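Local coordinates for CRISPR-associated protein CasA/Cse1 (Thermus thermophilus, PDB 4AN8) that serves as a subunit of the Cascade ribonucleoprotein complex, which probably uses CRISPR RNA to target invading nucleic acids in bacterial adaptive immunity, at residues A[37-42]-A[197-202]; A[17-22]-A[30-35]; A[62-67]-A[205-210]. All blocks are in the same frame, centred on the assembly; numbering follows the deposited sequence.

Contact 1 of 3, residues A[37-42]-A[197-202]; sequences LRAHEF and QNLLET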
loop_
_atom_site.group_PDB
_atom_site.type_symbol
_atom_site.label_atom_id
_atom_site.label_comp_id
_atom_site.label_asym_id
_atom_site.label_seq_id
_atom_site.Cartn_x
_atom_site.Cartn_y
_atom_site.Cartn_z
ATOM N N LEU A 37 20.865 10.693 4.305
ATOM C CA LEU A 37 22.066 11.361 3.823
ATOM C C LEU A 37 22.762 10.581 2.719
ATOM O O LEU A 37 23.428 11.152 1.884
ATOM C CB LEU A 37 23.032 11.586 4.985
ATOM C CG LEU A 37 22.381 12.411 6.088
ATOM C CD1 LEU A 37 23.279 12.509 7.308
ATOM C CD2 LEU A 37 22.003 13.792 5.545
ATOM N N ARG A 38 22.593 9.273 2.703
ATOM C CA ARG A 38 23.216 8.466 1.651
ATOM C C ARG A 38 22.197 7.654 0.849
ATOM O O ARG A 38 22.499 6.559 0.392
ATOM C CB ARG A 38 24.298 7.565 2.242
ATOM C CG ARG A 38 25.501 8.341 2.733
ATOM C CD ARG A 38 26.488 7.432 3.432
ATOM N NE ARG A 38 26.423 6.068 2.906
ATOM C CZ ARG A 38 27.192 5.060 3.314
ATOM N NH1 ARG A 38 28.113 5.253 4.254
ATOM N NH2 ARG A 38 27.036 3.854 2.778
ATOM N N ALA A 39 21.005 8.217 0.653
ATOM C CA ALA A 39 19.928 7.515 -0.052
ATOM C C ALA A 39 20.341 7.008 -1.432
ATOM O O ALA A 39 19.959 5.904 -1.833
ATOM C CB ALA A 39 18.700 8.394 -0.162
ATOM N N HIS A 40 21.130 7.805 -2.148
ATOM C CA HIS A 40 21.525 7.464 -3.514
ATOM C C HIS A 40 22.303 6.151 -3.603
ATOM O O HIS A 40 22.328 5.519 -4.647
ATOM C CB HIS A 40 22.348 8.599 -4.135
ATOM C CG HIS A 40 23.721 8.730 -3.551
ATOM N ND1 HIS A 40 23.954 9.291 -2.311
ATOM C CD2 HIS A 40 24.932 8.360 -4.033
ATOM C CE1 HIS A 40 25.253 9.265 -2.057
ATOM N NE2 HIS A 40 25.866 8.703 -3.083
ATOM N N GLU A 41 22.934 5.731 -2.511
ATOM C CA GLU A 41 23.755 4.518 -2.546
ATOM C C GLU A 41 22.958 3.210 -2.512
ATOM O O GLU A 41 23.503 2.160 -2.844
ATOM C CB GLU A 41 24.791 4.529 -1.413
ATOM C CG GLU A 41 25.748 5.712 -1.443
ATOM C CD GLU A 41 26.736 5.701 -0.271
ATOM O OE1 GLU A 41 26.876 4.635 0.375
ATOM O OE2 GLU A 41 27.361 6.753 0.004
ATOM N N PHE A 42 21.683 3.260 -2.107
ATOM C CA PHE A 42 20.873 2.026 -1.988
ATOM C C PHE A 42 19.850 1.861 -3.100
ATOM O O PHE A 42 19.188 2.819 -3.499
ATOM C CB PHE A 42 20.154 1.972 -0.645
ATOM C CG PHE A 42 20.982 2.445 0.482
ATOM C CD1 PHE A 42 22.122 1.743 0.861
ATOM C CD2 PHE A 42 20.663 3.623 1.142
ATOM C CE1 PHE A 42 22.917 2.192 1.924
ATOM C CE2 PHE A 42 21.459 4.079 2.186
ATOM C CZ PHE A 42 22.582 3.355 2.581
ATOM N N GLN A 197 15.185 4.279 -9.257
ATOM C CA GLN A 197 16.261 3.293 -9.406
ATOM C C GLN A 197 17.155 3.221 -8.174
ATOM O O GLN A 197 17.977 2.324 -8.044
ATOM C CB GLN A 197 17.091 3.560 -10.660
ATOM C CG GLN A 197 16.355 3.239 -11.943
ATOM C CD GLN A 197 17.253 2.616 -12.993
ATOM O OE1 GLN A 197 17.924 3.323 -13.749
ATOM N NE2 GLN A 197 17.276 1.282 -13.040
ATOM N N ASN A 198 17.004 4.192 -7.281
ATOM C CA ASN A 198 17.630 4.099 -5.977
ATOM C C ASN A 198 16.700 4.724 -4.964
ATOM O O ASN A 198 15.670 5.288 -5.325
ATOM C CB ASN A 198 19.015 4.759 -5.959
ATOM C CG ASN A 198 18.993 6.182 -6.469
ATOM O OD1 ASN A 198 18.232 7.018 -5.993
ATOM N ND2 ASN A 198 19.834 6.466 -7.444
ATOM N N LEU A 199 17.073 4.614 -3.700
ATOM C CA LEU A 199 16.256 5.098 -2.612
ATOM C C LEU A 199 16.083 6.611 -2.689
ATOM O O LEU A 199 15.016 7.133 -2.347
ATOM C CB LEU A 199 16.875 4.684 -1.262
ATOM C CG LEU A 199 16.045 5.094 -0.026
ATOM C CD1 LEU A 199 14.574 4.569 -0.119
ATOM C CD2 LEU A 199 16.725 4.658 1.293
ATOM N N LEU A 200 17.120 7.331 -3.112
ATOM C CA LEU A 200 16.959 8.773 -3.281
ATOM C C LEU A 200 15.830 9.080 -4.246
ATOM O O LEU A 200 14.956 9.896 -3.942
ATOM C CB LEU A 200 18.240 9.449 -3.784
ATOM C CG LEU A 200 18.074 10.927 -4.139
ATOM C CD1 LEU A 200 17.852 11.711 -2.890
ATOM C CD2 LEU A 200 19.328 11.427 -4.860
ATOM N N GLU A 201 15.828 8.430 -5.401
ATOM C CA GLU A 201 14.793 8.707 -6.396
ATOM C C GLU A 201 13.413 8.382 -5.829
ATOM O O GLU A 201 12.455 9.156 -5.989
ATOM C CB GLU A 201 15.038 7.928 -7.692
ATOM C CG GLU A 201 16.316 8.351 -8.406
ATOM C CD GLU A 201 16.584 7.607 -9.730
ATOM O OE1 GLU A 201 15.847 6.672 -10.110
ATOM O OE2 GLU A 201 17.567 7.970 -10.398
ATOM N N THR A 202 13.329 7.238 -5.151
ATOM C CA THR A 202 12.059 6.792 -4.611
ATOM C C THR A 202 11.516 7.813 -3.601
ATOM O O THR A 202 10.391 8.282 -3.753
ATOM C CB THR A 202 12.154 5.381 -4.016
ATOM O OG1 THR A 202 12.456 4.466 -5.073
ATOM C CG2 THR A 202 10.817 4.976 -3.356
#
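Phe42 and Ala39 offer their backbone carbonyls to the first turn of helix 199-206, where a helix N-terminus docks against the short 3-10 turn at 39-41 in the N-terminal part of Cse1. Leu199 N donates to Phe42 O (2.8 Å, N-H...O 155°), and Leu200 N makes a weak, bent bond to Ala39 O at 3.4 Å. First-turn amides of a helix lack acceptors from within it, so the loop supplies what the helix cannot. Asn198 is the N-cap: its OD1 accepts from Glu201 N at 2.9 Å. Its chi1 of 53° sets CG between the backbone N and the carbonyl carbon, turning the amide back over the helix end, while CB lies 3.1 Å from Phe42 O and also faces the carbonyl of His40. One residue earlier, Gln197 N donates to Glu201 OE1, which it meets from above the carboxylate plane, so Glu201 is bonded through its backbone N to Asn198 and through its carboxylate to the backbone N of Gln197. The apolar part of the contact is small. Ala39 CB presses on the helix backbone beside Leu200, 3.8 Å from Leu200 CB, and His40 borders the same side chain. In Leu199, chi1 of -177° swings CG away from the backbone N, which carries the side chain toward the Phe42 ring at an oblique approach; Leu199 CD2 stops 4.1 Å from Phe42 CD2.

Contact 2 of 3, residues A[17-22]-A[30-35]; sequences PWIPVL and VGIGEA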
loop_
_atom_site.group_PDB
_atom_site.type_symbol
_atom_site.label_atom_id
_atom_site.label_comp_id
_atom_site.label_asym_id
_atom_site.label_seq_id
_atom_site.Cartn_x
_atom_site.Cartn_y
_atom_site.Cartn_z
ATOM N N PRO A 17 21.518 0.155 13.135
ATOM C CA PRO A 17 21.052 -0.530 11.925
ATOM C C PRO A 17 19.708 -1.210 12.140
ATOM O O PRO A 17 19.625 -2.094 12.964
ATOM C CB PRO A 17 22.153 -1.575 11.661
ATOM C CG PRO A 17 22.942 -1.690 12.962
ATOM C CD PRO A 17 22.789 -0.378 13.668
ATOM N N TRP A 18 18.667 -0.803 11.427
ATOM C CA TRP A 18 17.365 -1.459 11.571
ATOM C C TRP A 18 16.548 -1.396 10.289
ATOM O O TRP A 18 15.562 -2.108 10.153
ATOM C CB TRP A 18 16.566 -0.869 12.752
ATOM C CG TRP A 18 16.156 0.549 12.573
ATOM C CD1 TRP A 18 16.958 1.647 12.631
ATOM C CD2 TRP A 18 14.824 1.029 12.324
ATOM N NE1 TRP A 18 16.213 2.786 12.407
ATOM C CE2 TRP A 18 14.899 2.429 12.224
ATOM C CE3 TRP A 18 13.575 0.403 12.170
ATOM C CZ2 TRP A 18 13.776 3.216 11.982
ATOM C CZ3 TRP A 18 12.462 1.183 11.930
ATOM C CH2 TRP A 18 12.567 2.573 11.833
ATOM N N ILE A 19 16.968 -0.542 9.354
ATOM C CA ILE A 19 16.285 -0.367 8.075
ATOM C C ILE A 19 16.985 -1.220 7.006
ATOM O O ILE A 19 18.141 -0.961 6.644
ATOM C CB ILE A 19 16.297 1.122 7.638
ATOM C CG1 ILE A 19 15.670 2.016 8.714
ATOM C CG2 ILE A 19 15.588 1.322 6.299
ATOM C CD1 ILE A 19 15.817 3.492 8.428
ATOM N N PRO A 20 16.296 -2.258 6.507
ATOM C CA PRO A 20 16.933 -3.138 5.523
ATOM C C PRO A 20 16.953 -2.524 4.125
ATOM O O PRO A 20 15.882 -2.344 3.529
ATOM C CB PRO A 20 16.042 -4.388 5.529
ATOM C CG PRO A 20 14.822 -4.028 6.363
ATOM C CD PRO A 20 14.876 -2.573 6.694
ATOM N N VAL A 21 18.143 -2.229 3.601
ATOM C CA VAL A 21 18.256 -1.673 2.255
ATOM C C VAL A 21 19.181 -2.514 1.365
ATOM O O VAL A 21 20.149 -3.101 1.840
ATOM C CB VAL A 21 18.798 -0.202 2.290
ATOM C CG1 VAL A 21 17.777 0.762 2.895
ATOM C CG2 VAL A 21 20.099 -0.150 3.075
ATOM N N LEU A 22 18.896 -2.555 0.073
ATOM C CA LEU A 22 19.746 -3.274 -0.861
ATOM C C LEU A 22 20.929 -2.395 -1.256
ATOM O O LEU A 22 20.761 -1.253 -1.703
ATOM C CB LEU A 22 18.933 -3.685 -2.085
ATOM C CG LEU A 22 19.385 -4.836 -2.980
ATOM C CD1 LEU A 22 19.635 -6.099 -2.187
ATOM C CD2 LEU A 22 18.319 -5.075 -4.042
ATOM N N VAL A 30 20.661 -0.052 8.067
ATOM C CA VAL A 30 21.122 1.279 8.365
ATOM C C VAL A 30 20.109 1.988 9.273
ATOM O O VAL A 30 18.978 1.501 9.478
ATOM C CB VAL A 30 21.286 2.085 7.052
ATOM C CG1 VAL A 30 22.276 1.363 6.116
ATOM C CG2 VAL A 30 19.926 2.303 6.367
ATOM N N GLY A 31 20.527 3.115 9.833
ATOM C CA GLY A 31 19.653 3.936 10.641
ATOM C C GLY A 31 19.088 5.031 9.763
ATOM O O GLY A 31 19.430 5.120 8.572
ATOM N N ILE A 32 18.221 5.859 10.338
ATOM C CA ILE A 32 17.549 6.907 9.590
ATOM C C ILE A 32 18.540 7.905 8.998
ATOM O O ILE A 32 18.378 8.328 7.860
ATOM C CB ILE A 32 16.529 7.632 10.482
ATOM C CG1 ILE A 32 15.351 6.699 10.800
ATOM C CG2 ILE A 32 16.035 8.930 9.829
ATOM C CD1 ILE A 32 14.461 7.206 11.924
ATOM N N GLY A 33 19.571 8.285 9.759
ATOM C CA GLY A 33 20.545 9.240 9.263
ATOM C C GLY A 33 21.199 8.826 7.945
ATOM O O GLY A 33 21.178 9.563 6.958
ATOM N N GLU A 34 21.781 7.637 7.930
ATOM C CA GLU A 34 22.414 7.109 6.736
ATOM C C GLU A 34 21.419 6.873 5.595
ATOM O O GLU A 34 21.734 7.104 4.429
ATOM C CB GLU A 34 23.144 5.808 7.058
ATOM C CG GLU A 34 23.902 5.239 5.880
ATOM C CD GLU A 34 24.769 4.046 6.244
ATOM O OE1 GLU A 34 24.877 3.704 7.447
ATOM O OE2 GLU A 34 25.355 3.444 5.316
ATOM N N ALA A 35 20.228 6.392 5.923
ATOM C CA ALA A 35 19.226 6.150 4.908
ATOM C C ALA A 35 18.937 7.434 4.132
ATOM O O ALA A 35 18.755 7.395 2.932
ATOM C CB ALA A 35 17.945 5.598 5.535
#
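Val30, the last residue of the second strand of a beta hairpin that also carries a classic bulge, fits between Ile19 and Val21. Ile19 and Val30 form an antiparallel hydrogen-bonded pair, and Trp18 joins Ile19 opposite Val30. Val30 O therefore accepts twice: from Ile19 N at 2.9 Å, in the carbonyl plane, and from Trp18 N at 3.0 Å, from well above that plane. Val30 CG2 leans on Ile19 CB, and its other methyl, CG1, meets Val21 CG2 at 4.0 Å, the two valines crossing at about a right angle. Past Val30 the chain turns through Gly31, the N-cap, into helix 32-37. The tip of Ile19 reaches into this bend: CD1 rests near the Gly31 carbonyl carbon and Ile32 CG1, and lies 4.2 Å from Ala35 CB. Ile32 CG1 in turn abuts the edge of the Trp18 indole at CZ2 (4.0 Å), while Ile19 CG1 covers the centre of one indole face. Trp18 NE1 donates to Leu13 O. The indole also packs on helices 50-67 and 154-167, Ile32 touches Leu60 of helix 50-67, and strand 19-23, paired with 26-30 on one side, pairs with strand 44-45 on the other.

Contact 3 of 3, residues A[62-67]-A[205-210]; sequences AVLHRA and LNLVPY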
loop_
_atom_site.group_PDB
_atom_site.type_symbol
_atom_site.label_atom_id
_atom_site.label_comp_id
_atom_site.label_asym_id
_atom_site.label_seq_id
_atom_site.Cartn_x
_atom_site.Cartn_y
_atom_site.Cartn_z
ATOM N N ALA A 62 8.288 11.488 6.571
ATOM C CA ALA A 62 7.896 12.359 7.668
ATOM C C ALA A 62 9.106 13.182 8.076
ATOM O O ALA A 62 9.031 14.404 8.153
ATOM C CB ALA A 62 7.388 11.538 8.869
ATOM N N VAL A 63 10.228 12.504 8.321
ATOM C CA VAL A 63 11.439 13.203 8.701
ATOM C C VAL A 63 11.869 14.241 7.648
ATOM O O VAL A 63 12.192 15.375 7.994
ATOM C CB VAL A 63 12.605 12.242 9.009
ATOM C CG1 VAL A 63 13.847 13.044 9.280
ATOM C CG2 VAL A 63 12.270 11.362 10.232
ATOM N N LEU A 64 11.873 13.853 6.375
ATOM C CA LEU A 64 12.270 14.760 5.296
ATOM C C LEU A 64 11.402 16.001 5.217
ATOM O O LEU A 64 11.916 17.115 5.126
ATOM C CB LEU A 64 12.241 14.059 3.935
ATOM C CG LEU A 64 13.416 13.118 3.666
ATOM C CD1 LEU A 64 13.154 12.161 2.499
ATOM C CD2 LEU A 64 14.719 13.944 3.470
ATOM N N HIS A 65 10.087 15.814 5.231
ATOM C CA HIS A 65 9.172 16.938 5.149
ATOM C C HIS A 65 9.395 17.949 6.272
ATOM O O HIS A 65 9.313 19.147 6.051
ATOM C CB HIS A 65 7.728 16.467 5.183
ATOM C CG HIS A 65 7.240 15.915 3.881
ATOM N ND1 HIS A 65 7.551 16.491 2.667
ATOM C CD2 HIS A 65 6.457 14.839 3.610
ATOM C CE1 HIS A 65 6.950 15.813 1.700
ATOM N NE2 HIS A 65 6.278 14.813 2.244
ATOM N N ARG A 66 9.650 17.473 7.479
ATOM C CA ARG A 66 9.801 18.377 8.592
ATOM C C ARG A 66 11.186 19.016 8.557
ATOM O O ARG A 66 11.315 20.221 8.697
ATOM C CB ARG A 66 9.559 17.641 9.914
ATOM C CG ARG A 66 8.177 17.033 10.006
ATOM C CD ARG A 66 7.118 18.125 9.872
ATOM N NE ARG A 66 7.099 18.996 11.048
ATOM C CZ ARG A 66 6.241 19.996 11.202
ATOM N NH1 ARG A 66 5.343 20.245 10.249
ATOM N NH2 ARG A 66 6.283 20.741 12.306
ATOM N N ALA A 67 12.216 18.200 8.347
ATOM C CA ALA A 67 13.580 18.708 8.321
ATOM C C ALA A 67 13.796 19.722 7.209
ATOM O O ALA A 67 14.513 20.687 7.405
ATOM C CB ALA A 67 14.576 17.588 8.213
ATOM N N LEU A 205 10.289 10.818 -5.525
ATOM C CA LEU A 205 9.058 10.540 -6.235
ATOM C C LEU A 205 7.839 10.533 -5.309
ATOM O O LEU A 205 6.708 10.606 -5.783
ATOM C CB LEU A 205 9.162 9.214 -6.993
ATOM C CG LEU A 205 10.138 9.196 -8.176
ATOM C CD1 LEU A 205 10.564 7.779 -8.523
ATOM C CD2 LEU A 205 9.544 9.914 -9.373
ATOM N N ASN A 206 8.070 10.464 -3.996
ATOM C CA ASN A 206 6.971 10.455 -3.025
ATOM C C ASN A 206 6.924 11.726 -2.187
ATOM O O ASN A 206 6.056 11.857 -1.322
ATOM C CB ASN A 206 7.060 9.232 -2.098
ATOM C CG ASN A 206 6.679 7.942 -2.800
ATOM O OD1 ASN A 206 5.518 7.545 -2.783
ATOM N ND2 ASN A 206 7.655 7.301 -3.452
ATOM N N LEU A 207 7.848 12.655 -2.459
ATOM C CA LEU A 207 7.894 13.916 -1.712
ATOM C C LEU A 207 6.981 14.968 -2.304
ATOM O O LEU A 207 7.442 15.930 -2.908
ATOM C CB LEU A 207 9.308 14.485 -1.623
ATOM C CG LEU A 207 10.227 13.938 -0.542
ATOM C CD1 LEU A 207 11.599 14.575 -0.700
ATOM C CD2 LEU A 207 9.664 14.232 0.828
ATOM N N VAL A 208 5.682 14.777 -2.097
ATOM C CA VAL A 208 4.647 15.678 -2.568
ATOM C C VAL A 208 4.780 17.056 -1.896
ATOM O O VAL A 208 5.075 17.140 -0.688
ATOM C CB VAL A 208 3.269 15.046 -2.279
ATOM C CG1 VAL A 208 2.099 15.968 -2.735
ATOM C CG2 VAL A 208 3.193 13.642 -2.938
ATOM N N PRO A 209 4.593 18.136 -2.681
ATOM C CA PRO A 209 4.748 19.499 -2.149
ATOM C C PRO A 209 4.038 19.636 -0.834
ATOM O O PRO A 209 2.888 19.212 -0.695
ATOM C CB PRO A 209 4.111 20.381 -3.228
ATOM C CG PRO A 209 4.513 19.625 -4.533
ATOM C CD PRO A 209 4.473 18.126 -4.156
ATOM N N TYR A 210 4.748 20.202 0.133
ATOM C CA TYR A 210 4.301 20.210 1.510
ATOM C C TYR A 210 4.572 21.563 2.136
ATOM O O TYR A 210 5.592 22.176 1.840
ATOM C CB TYR A 210 5.099 19.165 2.272
ATOM C CG TYR A 210 4.897 19.140 3.780
ATOM C CD1 TYR A 210 3.764 18.565 4.335
ATOM C CD2 TYR A 210 5.872 19.647 4.644
ATOM C CE1 TYR A 210 3.576 18.520 5.701
ATOM C CE2 TYR A 210 5.703 19.602 6.018
ATOM C CZ TYR A 210 4.551 19.033 6.541
ATOM O OH TYR A 210 4.359 18.971 7.900
HETATM O O HOH W 1 4.970 12.343 1.427
#
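A sandwiched histidine forms the core of this contact, where the C-terminal end of helix 50-67 meets the chain leaving helix 199-206 through an inverse gamma turn centred on Leu207. The His65 imidazole lies between Leu207 on one face and Tyr210 on the opposite one. Leu207 CD2 sits over the face, 3.7 Å from the imidazole centroid, a CH-pi contact, and the same methyl also meets Leu64 CB. On the other face the phenol ring forms an offset stack, with centroids 4.8 Å apart and planes inclined by 28°. The offset brings His65 CB, rather than the imidazole centre, over the Tyr210 ring, 4.0 Å from its centroid, as a second CH-pi contact. Polar partners limit rotation of the imidazole. Its ND1 bonds to Gly70 O, and at the ring edge NE2 shares a water at 2.9 Å that donates to Asn206 O, bridging helix 50-67 to the end of helix 199-206. Arg66, next along the helix, starts out away from the tyrosine, but bends at chi2 and chi3 bring its guanidinium round to the phenol. NH1 donates to Tyr210 OH at 2.8 Å, with the oxygen close to the guanidinium plane. That plane stands at 74° to the phenol ring, so this is an edge contact rather than a stack. Further partners hold both ends in place: Arg66 NH2 forms a salt bridge with Glu220, NH1 also reaches Pro212 O, and Tyr210 OH bonds to Asp215. Helix 241-245 packs against His65, Arg66 and Tyr210, helix 88-98 borders Leu64 and Arg66, and helix 320-333 touches Val208 and Pro209.

Overall arrangement
Contact 2 closes along the chain before contacts 1 and 3 open; those two cross, the segments alternating in the order 37-42, 62-67, 197-202, 205-210. Contacts 1 and 2 are direct neighbours, with centres 11 Å apart: the Phe42 ring packs on Val21, its CD1 lying 3.5 Å from Val21 CG2, and also approaches Glu34, while Leu199 approaches Ala35. Contacts 1 and 3, with centres about 15 Å apart, use the start and end of helix 199-206. Contacts 2 and 3 do not touch directly, but helix 50-67 links them, as it packs on Trp18 and Ile32 and carries His65. Residues near 200 are thus packed on both the N-terminal hairpin region and helix 50-67.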